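Local coordinates for ABC transporter periplasmic substrate-binding protein (Desulfovibrio alaskensis, PDB 5MY5) that probably binds tungstate selectively in the periplasm and hands it to an ABC transporter for uptake into the cell, at residues T192-Y197 against L210-E215; L102-F107 against I219-Y224. The protein carries 2 engineered substitutions. All blocks are in the same frame, centred on the assembly; numbering follows the deposited sequence.

Interaction 1 (T192-Y197 against L210-E215)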
# COMPACT_ATOMS: atom_id res chain seq x y z
N THR A 192 5.52 9.13 1.16
CA THR A 192 4.07 9.00 0.84
C THR A 192 3.80 7.85 -0.01
O THR A 192 4.67 7.37 -0.71
CB THR A 192 3.56 10.27 0.17
OG1 THR A 192 2.14 10.20 -0.07
CG2 THR A 192 4.25 10.58 -1.08
N ASP A 193 2.56 7.30 0.08
CA ASP A 193 2.19 6.34 -0.99
C ASP A 193 2.11 7.21 -2.31
O ASP A 193 1.75 8.35 -2.26
CB ASP A 193 0.82 5.67 -0.69
CG ASP A 193 -0.24 6.69 -0.53
OD1 ASP A 193 -0.28 7.56 0.39
OD2 ASP A 193 -1.11 6.69 -1.43
N ARG A 194 2.40 6.50 -3.41
CA ARG A 194 2.32 7.15 -4.74
C ARG A 194 0.95 7.64 -5.06
O ARG A 194 0.83 8.75 -5.61
CB ARG A 194 2.79 6.27 -5.83
CG ARG A 194 2.95 6.99 -7.20
CD ARG A 194 3.43 5.97 -8.24
NE ARG A 194 4.78 5.43 -8.04
CZ ARG A 194 5.89 6.02 -8.47
NH1 ARG A 194 5.87 7.20 -9.09
NH2 ARG A 194 7.06 5.42 -8.23
N GLY A 195 -0.08 6.90 -4.72
CA GLY A 195 -1.46 7.30 -5.04
C GLY A 195 -1.79 8.68 -4.49
O GLY A 195 -2.29 9.56 -5.16
N THR A 196 -1.51 8.90 -3.18
CA THR A 196 -1.79 10.17 -2.57
C THR A 196 -0.92 11.27 -3.23
O THR A 196 -1.45 12.37 -3.43
CB THR A 196 -1.55 10.16 -1.05
OG1 THR A 196 -2.35 9.11 -0.43
CG2 THR A 196 -1.94 11.43 -0.45
N TYR A 197 0.35 10.97 -3.55
CA TYR A 197 1.14 11.92 -4.30
C TYR A 197 0.46 12.35 -5.65
O TYR A 197 0.37 13.56 -5.92
CB TYR A 197 2.56 11.49 -4.57
CG TYR A 197 3.31 12.61 -5.21
CD1 TYR A 197 3.65 13.71 -4.46
CD2 TYR A 197 3.66 12.58 -6.59
CE1 TYR A 197 4.32 14.79 -5.07
CE2 TYR A 197 4.25 13.65 -7.20
CZ TYR A 197 4.58 14.72 -6.45
OH TYR A 197 5.27 15.72 -7.03
N LEU A 210 6.62 20.06 -4.12
CA LEU A 210 7.31 18.86 -3.73
C LEU A 210 7.22 17.89 -4.90
O LEU A 210 6.17 17.73 -5.48
CB LEU A 210 6.62 18.21 -2.52
CG LEU A 210 6.52 19.05 -1.27
CD1 LEU A 210 5.68 18.30 -0.26
CD2 LEU A 210 7.92 19.48 -0.75
N LYS A 211 8.35 17.36 -5.23
CA LYS A 211 8.56 16.43 -6.38
C LYS A 211 8.97 15.07 -5.86
O LYS A 211 9.53 14.95 -4.73
CB LYS A 211 9.65 17.05 -7.29
CG LYS A 211 9.38 18.49 -7.65
CD LYS A 211 8.12 18.67 -8.48
CE LYS A 211 7.98 20.12 -8.97
NZ LYS A 211 6.65 20.44 -9.62
N ILE A 212 8.78 14.01 -6.63
CA ILE A 212 9.28 12.73 -6.30
C ILE A 212 10.79 12.72 -6.47
O ILE A 212 11.28 13.05 -7.58
CB ILE A 212 8.68 11.54 -7.11
CG1 ILE A 212 7.15 11.46 -6.84
CG2 ILE A 212 9.44 10.27 -6.84
CD1 ILE A 212 6.49 10.47 -7.80
N LEU A 213 11.50 12.45 -5.40
CA LEU A 213 12.96 12.45 -5.39
C LEU A 213 13.59 11.12 -5.18
O LEU A 213 14.71 10.90 -5.62
CB LEU A 213 13.43 13.50 -4.38
CG LEU A 213 13.08 14.94 -4.55
CD1 LEU A 213 13.43 15.87 -3.40
CD2 LEU A 213 13.76 15.43 -5.87
N VAL A 214 12.92 10.16 -4.53
CA VAL A 214 13.46 8.85 -4.37
C VAL A 214 12.33 7.85 -4.67
O VAL A 214 11.29 8.00 -4.06
CB VAL A 214 13.94 8.64 -2.91
CG1 VAL A 214 14.50 7.27 -2.69
CG2 VAL A 214 14.92 9.75 -2.49
N GLU A 215 12.56 6.89 -5.57
CA GLU A 215 11.53 5.91 -6.02
C GLU A 215 12.22 4.74 -6.64
O GLU A 215 13.39 4.86 -7.07
CB GLU A 215 10.52 6.59 -6.99
CG GLU A 215 11.10 6.93 -8.39
CD GLU A 215 10.10 7.55 -9.34
OE1 GLU A 215 8.90 7.24 -9.29
OE2 GLU A 215 10.50 8.40 -10.17

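Interaction 2 (L102-F107 against I219-Y224)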
# COMPACT_ATOMS: atom_id res chain seq x y z
N LEU A 102 0.06 -10.96 -6.04
CA LEU A 102 -0.73 -10.48 -7.23
C LEU A 102 -0.17 -9.22 -7.90
O LEU A 102 0.05 -9.18 -9.14
CB LEU A 102 -2.22 -10.39 -6.95
CG LEU A 102 -2.92 -11.68 -6.61
CD1 LEU A 102 -4.34 -11.41 -6.11
CD2 LEU A 102 -2.97 -12.59 -7.88
N MET A 103 0.16 -8.18 -7.14
CA MET A 103 0.68 -6.95 -7.60
C MET A 103 1.24 -6.14 -6.44
O MET A 103 1.00 -6.49 -5.32
CB MET A 103 -0.37 -6.08 -8.26
CG MET A 103 -1.51 -5.62 -7.45
SD MET A 103 -2.79 -6.77 -6.92
CE MET A 103 -3.90 -5.61 -6.23
N TYR A 104 1.98 -5.10 -6.77
CA TYR A 104 2.35 -4.13 -5.73
C TYR A 104 2.08 -2.71 -6.15
O TYR A 104 2.25 -2.41 -7.34
CB TYR A 104 3.80 -4.28 -5.31
CG TYR A 104 4.87 -4.16 -6.43
CD1 TYR A 104 5.49 -2.95 -6.69
CD2 TYR A 104 5.32 -5.27 -7.16
CE1 TYR A 104 6.46 -2.80 -7.65
CE2 TYR A 104 6.38 -5.13 -8.06
CZ TYR A 104 6.90 -3.87 -8.32
OH TYR A 104 7.86 -3.65 -9.26
N ASN A 105 1.73 -1.83 -5.25
CA ASN A 105 1.90 -0.40 -5.42
C ASN A 105 3.16 0.00 -4.61
O ASN A 105 3.95 -0.86 -4.25
CB ASN A 105 0.64 0.43 -5.16
CG ASN A 105 0.02 0.20 -3.78
OD1 ASN A 105 0.58 -0.55 -2.98
ND2 ASN A 105 -1.15 0.78 -3.50
N ASP A 106 3.46 1.26 -4.60
CA ASP A 106 4.70 1.64 -3.98
C ASP A 106 4.62 2.95 -3.26
O ASP A 106 3.72 3.72 -3.37
CB ASP A 106 5.87 1.62 -4.98
CG ASP A 106 5.78 2.71 -6.04
OD1 ASP A 106 4.70 3.30 -6.31
OD2 ASP A 106 6.82 2.95 -6.72
N PHE A 107 5.67 3.17 -2.47
CA PHE A 107 5.89 4.39 -1.75
C PHE A 107 7.02 5.18 -2.37
O PHE A 107 7.86 4.58 -2.94
CB PHE A 107 6.22 4.07 -0.25
CG PHE A 107 5.05 3.46 0.51
CD1 PHE A 107 4.14 4.24 1.09
CD2 PHE A 107 4.98 2.06 0.63
CE1 PHE A 107 3.03 3.64 1.80
CE2 PHE A 107 3.95 1.47 1.36
CZ PHE A 107 2.98 2.27 1.88
N ILE A 219 12.59 -1.93 -1.40
CA ILE A 219 12.08 -1.75 -0.07
C ILE A 219 10.83 -0.86 -0.04
O ILE A 219 10.08 -0.90 0.96
CB ILE A 219 13.17 -1.16 0.89
CG1 ILE A 219 12.78 -1.32 2.36
CG2 ILE A 219 13.46 0.28 0.59
CD1 ILE A 219 13.93 -0.93 3.30
N LEU A 220 10.62 -0.05 -1.07
CA LEU A 220 9.44 0.80 -1.15
C LEU A 220 8.17 0.09 -1.74
O LEU A 220 7.14 0.71 -1.83
CB LEU A 220 9.74 2.05 -1.98
CG LEU A 220 10.79 2.99 -1.38
CD1 LEU A 220 11.18 4.03 -2.41
CD2 LEU A 220 10.26 3.65 -0.11
N PHE A 221 8.33 -1.14 -2.15
CA PHE A 221 7.16 -1.90 -2.66
C PHE A 221 6.14 -2.25 -1.61
O PHE A 221 6.51 -2.55 -0.48
CB PHE A 221 7.59 -3.18 -3.34
CG PHE A 221 8.45 -3.00 -4.58
CD1 PHE A 221 8.75 -1.73 -5.12
CD2 PHE A 221 9.04 -4.15 -5.17
CE1 PHE A 221 9.55 -1.60 -6.26
CE2 PHE A 221 9.88 -4.02 -6.27
CZ PHE A 221 10.12 -2.74 -6.81
N ASN A 222 4.89 -2.17 -1.99
CA ASN A 222 3.76 -2.52 -1.13
C ASN A 222 3.10 -3.73 -1.76
O ASN A 222 2.13 -3.55 -2.54
CB ASN A 222 2.86 -1.33 -0.97
CG ASN A 222 1.73 -1.54 0.09
OD1 ASN A 222 2.01 -2.08 1.16
ND2 ASN A 222 0.50 -1.10 -0.21
N GLN A 223 3.56 -4.91 -1.40
CA GLN A 223 3.15 -6.18 -2.02
C GLN A 223 1.69 -6.52 -1.55
O GLN A 223 1.43 -6.67 -0.36
CB GLN A 223 4.04 -7.32 -1.67
CG GLN A 223 3.67 -8.60 -2.38
CD GLN A 223 3.82 -8.51 -3.87
OE1 GLN A 223 4.91 -8.17 -4.40
NE2 GLN A 223 2.77 -8.86 -4.60
N TYR A 224 0.79 -6.73 -2.54
CA TYR A 224 -0.52 -7.31 -2.30
C TYR A 224 -0.57 -8.80 -2.48
O TYR A 224 0.03 -9.33 -3.49
CB TYR A 224 -1.53 -6.75 -3.29
CG TYR A 224 -2.08 -5.49 -2.86
CD1 TYR A 224 -1.35 -4.31 -3.00
CD2 TYR A 224 -3.33 -5.42 -2.28
CE1 TYR A 224 -1.87 -3.09 -2.57
CE2 TYR A 224 -3.86 -4.23 -1.85
CZ TYR A 224 -3.14 -3.04 -2.01
OH TYR A 224 -3.69 -1.87 -1.58
O HOH W 1 -2.37 0.23 -0.41

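Interaction 1 (T192-Y197 against L210-E215)
Glu215 OE1 takes two hydrogen bonds from one guanidinium: Arg194 NH2 lies 2.8 Å from Glu215 OE1 and Arg194 NH1 lies 3.0 Å from the same Glu215 OE1. This salt bridge belongs to a strand-to-helix join in a periplasmic binding protein fold, where the strand ending at Asp193 runs straight into helix 194-203 and that helix faces strand 210-214. Arginine and carboxylate meet end-on and nearly coplanar, their planes 24° apart. NH2 uses the anti lone pair of OE1, whereas NH1 comes in nearly along its C-O axis. The arginine chain leaves the helix extended and then bends at chi3 (-66°), which turns the guanidinium toward Glu215; its NE is held in turn by Asp106 on strand 100-112. Carboxylates at two edges of the guanidinium fix its rotation and probably balance its charge.

Between this bridge and the far end of the contact sits Ile212. Its CD1 approaches Arg194 NH1, while its CG1 lies over one face of the Tyr197 ring, 4.0 Å from the ring centroid, as a CH-pi contact. Tyr197 gets there because its CG stands anti to the backbone N (chi1 -174°), sending the ring off the helix across to the strand. The hydroxyl then donates to a backbone carbonyl, Tyr197 OH to Leu210 O at 2.7 Å, with Leu210 O at the ring edge.

The start of the helix is capped by Asp193, the N-cap residue. Thr196 N donates to Asp193 OD2 at 2.8 Å from above the carboxylate plane, and Thr196 OG1 donates to Asp193 OD1 at 2.7 Å, on the syn lone pair.

Interaction 2 (L102-F107 against I219-Y224)
The Tyr104 and Phe221 rings lie face to face, centroids 4.0 Å apart and planes at 18°, with Tyr104 CE1 over the centre of the Phe221 ring. They share one side of an antiparallel ribbon with Gln223, whose OE1 is held by Asn272. On the other side the Tyr224 ring receives Met103 CE over a face, a CH-pi contact 4.2 Å from its centroid, and Asn105 OD1 in plane at its edge. The bend at Met103 chi2 (-71°) also brings SD obliquely beside the ring, a Met-aromatic contact.

Asn105 and Asn222 lie side by side with amides nearly coplanar: Asn222 ND2 donates to Asn105 OD1 at 2.8 Å, in the carbonyl plane on a lone pair. Their backbones pair as well, Asn222 N to Asn105 O at 2.8 Å, with Phe107 N to Leu220 O at the Phe107 end of the ladder. A water on Tyr224 OH, which also pairs with Thr36, links weakly to Asn105 ND2.

The two strands run between the lobes, consistent with a periplasmic binding protein hinge. Strand 266-271 also pairs with strand 100-112, its Phe269 touching Met103, while helix 146-155 packs on Phe107 and Leu220.

Overall arrangement
Both contacts belong to one mixed sheet, their centres about 14 Å apart, with strand 100-112 as the common element: it pairs with strands 189-193, 210-214 and 221-228. In the chain, residues 102-107 come first, both segments of interaction 1 follow, and residues 219-224 close the series, strand 210-214 leading on to strand 221-228. Asp106 to Arg194 is the side-chain link between the two, and Phe107 packs on Thr192 and Asp193. The centre of interaction 2 lies about 6 Å from the centre of the molecule and that of interaction 1 about 13 Å. Strand 100-112 thus runs from the crossing between the lobes, probably a hinge, into the lobe that holds helix 194-203.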